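Local coordinates for protein protelomerase (Agrobacterium tumefaciens, PDB 4F43) that probably cuts and rejoins replicated DNA to generate the hairpin ends of a linear chromosome, which it also protects, at residues Ile119-Tyr124 and Val252-Glu257; Thr244-Phe249 and Glu256-Pro261; Ala34-Ala39 and Ala51-Glu56. The protein carries 1 engineered substitution. All blocks are in the same frame, centred on the assembly; numbering follows the deposited sequence.

How the interactions relate
Interaction 3 comes first along the chain. It joins helices 28-40 and 46-59 in the helical N-terminal part of this construct, about 47 Å centre to centre from interaction 1 and about 41 Å from interaction 2. The other two lie in the telomere resolvase catalytic region, centres about 10 Å apart. Residues 252-261, in the loop between helices 230-248 and 263-276, serve both; Glu256 and Glu257 lie in both ranges but make cross-contacts only in interaction 1. Trp253 of interaction 1 touches Pro259 of interaction 2, and the next two residues, Lys260 and Pro261, reach the DNA backbone, so one loop ties strand 119-120 and the end of helix 230-248 to the DNA-binding face.

Interaction 1: residues Ile119-Tyr124 and Val252-Glu257; sequences ITFENY and VWPKEE
Glu257 OE2 is held by two donors. Trp253 NE1 gives it a hydrogen bond of 2.9 Å, with an N-H...O angle of 155°, in the indole plane and on the anti lone pair of the carboxylate; Tyr307 OH bonds to the same oxygen. To get there CG of Glu257 takes the hindered site between backbone N and carbonyl carbon (chi1 64°), which lays it at the indole edge, and the rest of the chain runs out extended. The other oxygen, OE1, lies 3.7 Å from Ile119 CD1 across the contact.

With the indole edge held by this bond, its six-membered ring offers a face to Phe121. The phenyl comes in edge first, CZ leading, in a T-shaped pair with centroids 4.9 Å apart and planes at 66°. Pro254 lies over a face of the same phenyl, its CD 3.9 Å from the ring centroid in a CH-pi contact. Phe121 sits at the centre of an inverse gamma turn and begins a type I turn that leads into helix 124-134, so the chain bends away from strand 119-120 just where this aromatic is inserted. That strand pairs in parallel with 307-308, and Tyr307 adds a second edge-to-face partner for Phe121.

Further out, Ile119 CG2, anti to its own backbone nitrogen, rests 3.8 Å from Pro254 CB, and the side chain of Glu256, bent at its second torsion, runs antiparallel alongside that of Ile119. A water links the two segments, loosely on one side: Thr120 OG1 is 2.9 Å from its oxygen, and the water donates a weak bond to Glu256 OE2 at 3.4 Å. At the far end Asn123 ND2 makes another weak bond, 3.5 Å long, to Val252 O.

Interaction 2: residues Thr244-Phe249 and Glu256-Pro261; sequences TVFNLF and EELPKP. With nucleotides of chain B.
Pro259 wedges its ring against the last turns of helix 230-248. Its CB lies 3.7 Å from Val245 CG1 and close to Val245 O, and it also approaches the Phe249 ring at the edge. One atom further, at the tip of the ring, CG comes to 3.2 Å from Phe249 O, where the chain is leaving the helix.

Val245 answers with both branches. CG1, anti to the backbone N (chi1 166°), reaches 3.3 Å from Pro259 O, while CG2 turns to Pro261 and meets its CG at 3.8 Å. On the flank, the CB of Phe246 starts out away from the loop, but the ring swings back and brings CE1 to 3.6 Å from Leu258 CD2, at an oblique approach.

The loop also meets the hairpin DNA through carbon atoms: Lys260 CB is 3.4 Å from OP1 of DG24 of chain B, and Pro261 CG, the atom that touches Val245, is 3.4 Å from OP2 of the same phosphate. Behind the contact, Phe249 packs on Val127, Ile130 and Cys131 of helix 124-134, Thr244 and Leu248 lean on helix 140-151, and the loop runs on into helix 263-276.

Interaction 3: residues Ala34-Ala39 and Ala51-Glu56; sequences ADFIAA and ALWDAE
Phe36 and Leu52 face each other across two nearly antiparallel helix segments, 34-39 and 51-56, whose directions differ by 169° and whose axes pass 11.3 Å apart, with the two CA atoms separated by 7.8 Å. The gap is filled chiefly by the Phe36 ring. Its CG stands anti to the backbone N (chi1 -166°), which carries the phenyl across to the other helix although its CB does not point there.

Leu52 meets the ring from one face: CD2 sits 4.2 Å from the phenyl centroid in a CH-pi contact, offset toward the rim, while CG is 3.6 Å from Phe36 CE1. The same CD2 also touches Ala39 CB at 4.0 Å, one turn along the first helix, so the leucine tip fits between the ring and the methyl. At the end of the phenyl, CZ reaches 3.6 Å from Trp53 CE3, meeting the indole at its edge; the two rings are set obliquely, with planes at 70°.

Glu56 lies beside the ring with its aliphatic part as well as its acid. CB and CG pack against CD1 and CE1 of Phe36, and OE2 comes 3.5 Å from Phe36 CD1, near the ring plane, where the weakly positive C-H rim would suit a carboxylate. Its other oxygen, OE1, makes a salt bridge to Arg32 NE and a hydrogen bond to Tyr75 OH, which satisfy OE1 of this buried acid and would probably help to keep it charged.

Together helices 28-40 and 46-59 form an antiparallel helical hairpin. Helix 65-82 packs against both arms, with Tyr75 edge-to-face on Phe36 and Ile72 on Trp53, and Met89 of helix 89-92 touches both Phe36 and Trp53.

Interaction 1: residues Ile119-Tyr124 and Val252-Glu257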
# COMPACT_ATOMS: atom_id res chain seq x y z
N ILE A 119 -19.30 -7.00 6.04
CA ILE A 119 -19.08 -8.43 5.85
C ILE A 119 -18.77 -9.11 7.18
O ILE A 119 -17.91 -8.66 7.93
CB ILE A 119 -17.92 -8.69 4.88
CG1 ILE A 119 -18.25 -8.15 3.49
CG2 ILE A 119 -17.60 -10.18 4.80
CD1 ILE A 119 -17.17 -8.37 2.46
N THR A 120 -19.49 -10.19 7.46
CA THR A 120 -19.32 -10.91 8.72
C THR A 120 -18.13 -11.85 8.66
O THR A 120 -18.18 -12.91 8.03
CB THR A 120 -20.59 -11.71 9.07
OG1 THR A 120 -21.75 -10.99 8.63
CG2 THR A 120 -20.68 -11.93 10.57
N PHE A 121 -17.05 -11.46 9.34
CA PHE A 121 -15.83 -12.26 9.37
C PHE A 121 -15.94 -13.35 10.43
O PHE A 121 -15.36 -13.24 11.51
CB PHE A 121 -14.63 -11.36 9.66
CG PHE A 121 -13.37 -11.79 8.97
CD1 PHE A 121 -12.50 -10.85 8.43
CD2 PHE A 121 -13.04 -13.13 8.85
CE1 PHE A 121 -11.34 -11.23 7.79
CE2 PHE A 121 -11.88 -13.53 8.22
CZ PHE A 121 -11.03 -12.58 7.68
N GLU A 122 -16.70 -14.39 10.12
CA GLU A 122 -17.03 -15.43 11.09
C GLU A 122 -15.84 -16.25 11.58
O GLU A 122 -15.70 -16.49 12.78
CB GLU A 122 -18.13 -16.34 10.54
CG GLU A 122 -19.52 -15.74 10.65
CD GLU A 122 -20.40 -16.05 9.45
OE1 GLU A 122 -19.86 -16.55 8.44
OE2 GLU A 122 -21.61 -15.79 9.52
N ASN A 123 -14.99 -16.68 10.66
CA ASN A 123 -13.86 -17.54 11.02
C ASN A 123 -12.56 -16.76 11.17
O ASN A 123 -11.49 -17.23 10.76
CB ASN A 123 -13.68 -18.64 9.98
CG ASN A 123 -14.97 -19.40 9.71
OD1 ASN A 123 -15.73 -19.71 10.63
ND2 ASN A 123 -15.21 -19.71 8.44
N TYR A 124 -12.63 -15.57 11.76
CA TYR A 124 -11.46 -14.70 11.87
C TYR A 124 -10.43 -15.21 12.88
O TYR A 124 -9.23 -14.99 12.72
CB TYR A 124 -11.87 -13.26 12.18
CG TYR A 124 -12.20 -12.99 13.63
CD1 TYR A 124 -11.25 -12.44 14.49
CD2 TYR A 124 -13.47 -13.26 14.14
CE1 TYR A 124 -11.55 -12.19 15.81
CE2 TYR A 124 -13.77 -13.01 15.46
CZ TYR A 124 -12.81 -12.47 16.30
OH TYR A 124 -13.11 -12.22 17.61
N VAL A 252 -11.63 -20.62 4.98
CA VAL A 252 -11.93 -19.96 6.25
C VAL A 252 -12.25 -18.48 6.05
O VAL A 252 -12.70 -17.81 6.97
CB VAL A 252 -10.79 -20.11 7.26
CG1 VAL A 252 -10.51 -21.58 7.53
CG2 VAL A 252 -9.54 -19.41 6.77
N TRP A 253 -11.99 -17.98 4.85
CA TRP A 253 -12.26 -16.59 4.52
C TRP A 253 -13.72 -16.43 4.11
O TRP A 253 -14.28 -17.33 3.48
CB TRP A 253 -11.34 -16.13 3.39
CG TRP A 253 -11.16 -14.64 3.30
CD1 TRP A 253 -11.93 -13.76 2.60
CD2 TRP A 253 -10.14 -13.86 3.94
NE1 TRP A 253 -11.46 -12.48 2.76
CE2 TRP A 253 -10.36 -12.52 3.58
CE3 TRP A 253 -9.06 -14.17 4.77
CZ2 TRP A 253 -9.54 -11.48 4.02
CZ3 TRP A 253 -8.25 -13.14 5.22
CH2 TRP A 253 -8.50 -11.81 4.84
N PRO A 254 -14.35 -15.30 4.48
CA PRO A 254 -15.73 -14.97 4.12
C PRO A 254 -16.04 -15.23 2.65
O PRO A 254 -15.25 -14.89 1.77
CB PRO A 254 -15.80 -13.47 4.42
CG PRO A 254 -14.90 -13.30 5.58
CD PRO A 254 -13.77 -14.30 5.40
N LYS A 255 -17.19 -15.85 2.40
CA LYS A 255 -17.59 -16.26 1.06
C LYS A 255 -17.87 -15.08 0.13
O LYS A 255 -17.94 -15.25 -1.09
CB LYS A 255 -18.83 -17.16 1.13
CG LYS A 255 -20.00 -16.51 1.85
CD LYS A 255 -21.16 -17.48 2.03
CE LYS A 255 -22.30 -16.85 2.81
NZ LYS A 255 -23.42 -17.81 3.04
N GLU A 256 -18.01 -13.89 0.70
CA GLU A 256 -18.36 -12.71 -0.07
C GLU A 256 -17.19 -12.18 -0.90
O GLU A 256 -17.37 -11.32 -1.76
CB GLU A 256 -18.88 -11.60 0.85
CG GLU A 256 -20.17 -11.93 1.59
CD GLU A 256 -19.96 -12.80 2.82
OE1 GLU A 256 -18.79 -13.14 3.11
OE2 GLU A 256 -20.95 -13.13 3.49
N GLU A 257 -15.99 -12.70 -0.65
CA GLU A 257 -14.81 -12.23 -1.35
C GLU A 257 -13.69 -13.26 -1.36
O GLU A 257 -13.86 -14.39 -0.91
CB GLU A 257 -14.30 -10.93 -0.70
CG GLU A 257 -13.85 -11.11 0.74
CD GLU A 257 -13.40 -9.81 1.38
OE1 GLU A 257 -13.83 -8.74 0.91
OE2 GLU A 257 -12.63 -9.87 2.36
O HOH W 1 -22.29 -11.11 5.82

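Interaction 2: residues Thr244-Phe249 and Glu256-Pro261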
# COMPACT_ATOMS: atom_id res chain seq x y z
N THR A 244 -0.06 -17.48 -2.47
CA THR A 244 0.11 -18.08 -1.15
C THR A 244 -1.05 -17.69 -0.24
O THR A 244 -1.57 -18.51 0.51
CB THR A 244 1.45 -17.71 -0.52
OG1 THR A 244 2.52 -18.04 -1.41
CG2 THR A 244 1.65 -18.46 0.79
N VAL A 245 -1.46 -16.42 -0.32
CA VAL A 245 -2.64 -15.96 0.40
C VAL A 245 -3.89 -16.64 -0.16
O VAL A 245 -4.81 -16.99 0.60
CB VAL A 245 -2.78 -14.42 0.33
CG1 VAL A 245 -4.17 -13.98 0.77
CG2 VAL A 245 -1.72 -13.75 1.19
N PHE A 246 -3.91 -16.84 -1.47
CA PHE A 246 -4.99 -17.55 -2.14
C PHE A 246 -5.18 -18.93 -1.53
O PHE A 246 -6.30 -19.33 -1.19
CB PHE A 246 -4.67 -17.72 -3.63
CG PHE A 246 -5.51 -16.87 -4.54
CD1 PHE A 246 -6.67 -17.37 -5.10
CD2 PHE A 246 -5.13 -15.57 -4.86
CE1 PHE A 246 -7.44 -16.60 -5.95
CE2 PHE A 246 -5.90 -14.80 -5.71
CZ PHE A 246 -7.06 -15.31 -6.25
N ASN A 247 -4.08 -19.66 -1.39
CA ASN A 247 -4.12 -21.04 -0.92
C ASN A 247 -4.30 -21.19 0.59
O ASN A 247 -4.94 -22.14 1.05
CB ASN A 247 -2.87 -21.80 -1.37
CG ASN A 247 -2.76 -21.88 -2.88
OD1 ASN A 247 -3.77 -21.94 -3.58
ND2 ASN A 247 -1.53 -21.89 -3.38
N LEU A 248 -3.73 -20.27 1.36
CA LEU A 248 -3.78 -20.34 2.82
C LEU A 248 -5.20 -20.31 3.37
O LEU A 248 -5.75 -21.34 3.76
CB LEU A 248 -2.95 -19.22 3.45
CG LEU A 248 -1.47 -19.51 3.68
CD1 LEU A 248 -0.79 -18.33 4.36
CD2 LEU A 248 -1.30 -20.78 4.50
N PHE A 249 -5.79 -19.12 3.41
CA PHE A 249 -7.12 -18.94 3.97
C PHE A 249 -8.20 -19.27 2.94
O PHE A 249 -9.11 -18.48 2.71
CB PHE A 249 -7.29 -17.50 4.46
CG PHE A 249 -6.04 -16.91 5.04
CD1 PHE A 249 -5.68 -17.16 6.36
CD2 PHE A 249 -5.22 -16.10 4.27
CE1 PHE A 249 -4.53 -16.61 6.89
CE2 PHE A 249 -4.06 -15.55 4.79
CZ PHE A 249 -3.72 -15.81 6.10
N GLU A 256 -18.01 -13.89 0.70
CA GLU A 256 -18.36 -12.71 -0.07
C GLU A 256 -17.19 -12.18 -0.90
O GLU A 256 -17.37 -11.32 -1.76
CB GLU A 256 -18.88 -11.60 0.85
CG GLU A 256 -20.17 -11.93 1.59
CD GLU A 256 -19.96 -12.80 2.82
OE1 GLU A 256 -18.79 -13.14 3.11
OE2 GLU A 256 -20.95 -13.13 3.49
N GLU A 257 -15.99 -12.70 -0.65
CA GLU A 257 -14.81 -12.23 -1.35
C GLU A 257 -13.69 -13.26 -1.36
O GLU A 257 -13.86 -14.39 -0.91
CB GLU A 257 -14.30 -10.93 -0.70
CG GLU A 257 -13.85 -11.11 0.74
CD GLU A 257 -13.40 -9.81 1.38
OE1 GLU A 257 -13.83 -8.74 0.91
OE2 GLU A 257 -12.63 -9.87 2.36
N LEU A 258 -12.54 -12.86 -1.89
CA LEU A 258 -11.36 -13.71 -1.95
C LEU A 258 -10.27 -13.18 -1.02
O LEU A 258 -10.17 -11.97 -0.80
CB LEU A 258 -10.83 -13.80 -3.38
CG LEU A 258 -11.33 -14.97 -4.23
CD1 LEU A 258 -11.33 -14.60 -5.70
CD2 LEU A 258 -10.47 -16.21 -3.99
N PRO A 259 -9.45 -14.09 -0.47
CA PRO A 259 -8.35 -13.71 0.42
C PRO A 259 -7.31 -12.82 -0.25
O PRO A 259 -6.71 -13.21 -1.25
CB PRO A 259 -7.71 -15.06 0.78
CG PRO A 259 -8.82 -16.05 0.62
CD PRO A 259 -9.62 -15.55 -0.54
N LYS A 260 -7.12 -11.62 0.29
CA LYS A 260 -6.09 -10.71 -0.18
C LYS A 260 -5.25 -10.21 1.00
O LYS A 260 -5.78 -10.02 2.09
CB LYS A 260 -6.71 -9.54 -0.95
CG LYS A 260 -7.07 -9.86 -2.39
CD LYS A 260 -8.57 -9.87 -2.62
CE LYS A 260 -9.07 -8.52 -3.11
NZ LYS A 260 -8.86 -7.42 -2.12
N PRO A 261 -3.94 -10.01 0.78
CA PRO A 261 -2.99 -9.62 1.82
C PRO A 261 -3.38 -8.37 2.60
O PRO A 261 -3.00 -8.23 3.76
CB PRO A 261 -1.70 -9.36 1.03
CG PRO A 261 -1.82 -10.24 -0.16
CD PRO A 261 -3.28 -10.25 -0.52
P DG B 24 -3.34 -6.62 -2.01
OP1 DG B 24 -4.44 -7.03 -1.11
OP2 DG B 24 -2.06 -7.37 -2.01
O5' DG B 24 -3.90 -6.60 -3.51
C5' DG B 24 -5.19 -6.08 -3.77
C4' DG B 24 -5.57 -6.26 -5.23
O4' DG B 24 -4.69 -5.48 -6.07
C3' DG B 24 -5.48 -7.70 -5.76
O3' DG B 24 -6.63 -7.96 -6.56
C2' DG B 24 -4.21 -7.68 -6.59
C1' DG B 24 -4.33 -6.28 -7.18
N9 DG B 24 -3.11 -5.76 -7.80
C8 DG B 24 -1.89 -5.52 -7.23
N7 DG B 24 -1.01 -5.05 -8.07
C5 DG B 24 -1.69 -4.98 -9.28
C6 DG B 24 -1.27 -4.56 -10.56
O6 DG B 24 -0.15 -4.13 -10.91
N1 DG B 24 -2.29 -4.65 -11.50
C2 DG B 24 -3.56 -5.11 -11.24
N2 DG B 24 -4.42 -5.14 -12.26
N3 DG B 24 -3.97 -5.51 -10.04
C4 DG B 24 -2.98 -5.42 -9.12

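Interaction 3: residues Ala34-Ala39 and Ala51-Glu56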
# COMPACT_ATOMS: atom_id res chain seq x y z
N ALA A 34 9.45 7.11 -22.91
CA ALA A 34 10.82 7.38 -23.32
C ALA A 34 10.86 8.30 -24.54
O ALA A 34 11.63 9.26 -24.59
CB ALA A 34 11.56 6.08 -23.61
N ASP A 35 10.03 7.99 -25.53
CA ASP A 35 9.93 8.80 -26.74
C ASP A 35 9.35 10.17 -26.43
O ASP A 35 9.64 11.15 -27.11
CB ASP A 35 9.08 8.09 -27.80
CG ASP A 35 9.63 6.74 -28.18
OD1 ASP A 35 10.85 6.51 -27.99
OD2 ASP A 35 8.85 5.89 -28.67
N PHE A 36 8.51 10.23 -25.40
CA PHE A 36 7.92 11.48 -24.95
C PHE A 36 9.01 12.40 -24.41
O PHE A 36 9.17 13.54 -24.88
CB PHE A 36 6.89 11.20 -23.86
CG PHE A 36 5.99 12.36 -23.57
CD1 PHE A 36 4.95 12.67 -24.42
CD2 PHE A 36 6.17 13.12 -22.43
CE1 PHE A 36 4.11 13.74 -24.14
CE2 PHE A 36 5.34 14.19 -22.15
CZ PHE A 36 4.31 14.49 -23.01
N ILE A 37 9.75 11.90 -23.43
CA ILE A 37 10.86 12.65 -22.84
C ILE A 37 11.90 13.01 -23.90
O ILE A 37 12.50 14.08 -23.86
CB ILE A 37 11.53 11.85 -21.70
CG1 ILE A 37 10.50 11.49 -20.63
CG2 ILE A 37 12.68 12.64 -21.09
CD1 ILE A 37 9.82 12.68 -20.00
N ALA A 38 12.08 12.11 -24.87
CA ALA A 38 13.01 12.34 -25.97
C ALA A 38 12.57 13.52 -26.83
O ALA A 38 13.37 14.40 -27.16
CB ALA A 38 13.14 11.09 -26.82
N ALA A 39 11.29 13.54 -27.19
CA ALA A 39 10.73 14.61 -28.01
C ALA A 39 10.70 15.93 -27.26
O ALA A 39 10.76 17.00 -27.87
CB ALA A 39 9.34 14.24 -28.50
N ALA A 51 0.63 20.08 -27.97
CA ALA A 51 0.32 19.16 -29.05
C ALA A 51 0.82 17.75 -28.73
O ALA A 51 0.12 16.76 -28.94
CB ALA A 51 0.91 19.65 -30.36
N LEU A 52 2.05 17.68 -28.23
CA LEU A 52 2.67 16.42 -27.85
C LEU A 52 1.82 15.71 -26.80
O LEU A 52 1.52 14.52 -26.92
CB LEU A 52 4.08 16.66 -27.32
CG LEU A 52 5.02 15.47 -27.14
CD1 LEU A 52 5.29 14.79 -28.47
CD2 LEU A 52 6.33 15.91 -26.49
N TRP A 53 1.43 16.46 -25.77
CA TRP A 53 0.61 15.91 -24.70
C TRP A 53 -0.80 15.55 -25.18
O TRP A 53 -1.41 14.62 -24.66
CB TRP A 53 0.54 16.88 -23.52
CG TRP A 53 -0.28 16.35 -22.38
CD1 TRP A 53 -1.45 16.86 -21.91
CD2 TRP A 53 0.02 15.20 -21.57
NE1 TRP A 53 -1.91 16.10 -20.85
CE2 TRP A 53 -1.02 15.08 -20.63
CE3 TRP A 53 1.06 14.27 -21.55
CZ2 TRP A 53 -1.05 14.06 -19.67
CZ3 TRP A 53 1.03 13.26 -20.61
CH2 TRP A 53 -0.01 13.16 -19.68
N ASP A 54 -1.30 16.29 -26.16
CA ASP A 54 -2.61 16.01 -26.73
C ASP A 54 -2.59 14.69 -27.49
O ASP A 54 -3.53 13.90 -27.41
CB ASP A 54 -3.08 17.15 -27.63
CG ASP A 54 -3.66 18.31 -26.86
OD1 ASP A 54 -4.37 19.13 -27.46
OD2 ASP A 54 -3.40 18.40 -25.64
N ALA A 55 -1.52 14.46 -28.24
CA ALA A 55 -1.36 13.20 -28.96
C ALA A 55 -1.18 12.04 -27.97
O ALA A 55 -1.85 11.01 -28.08
CB ALA A 55 -0.17 13.27 -29.91
N GLU A 56 -0.29 12.24 -27.00
CA GLU A 56 -0.01 11.22 -26.00
C GLU A 56 -1.26 10.83 -25.22
O GLU A 56 -1.47 9.67 -24.89
CB GLU A 56 1.09 11.69 -25.04
CG GLU A 56 1.98 10.57 -24.53
CD GLU A 56 2.81 9.95 -25.64
OE1 GLU A 56 3.13 8.75 -25.54
OE2 GLU A 56 3.15 10.67 -26.60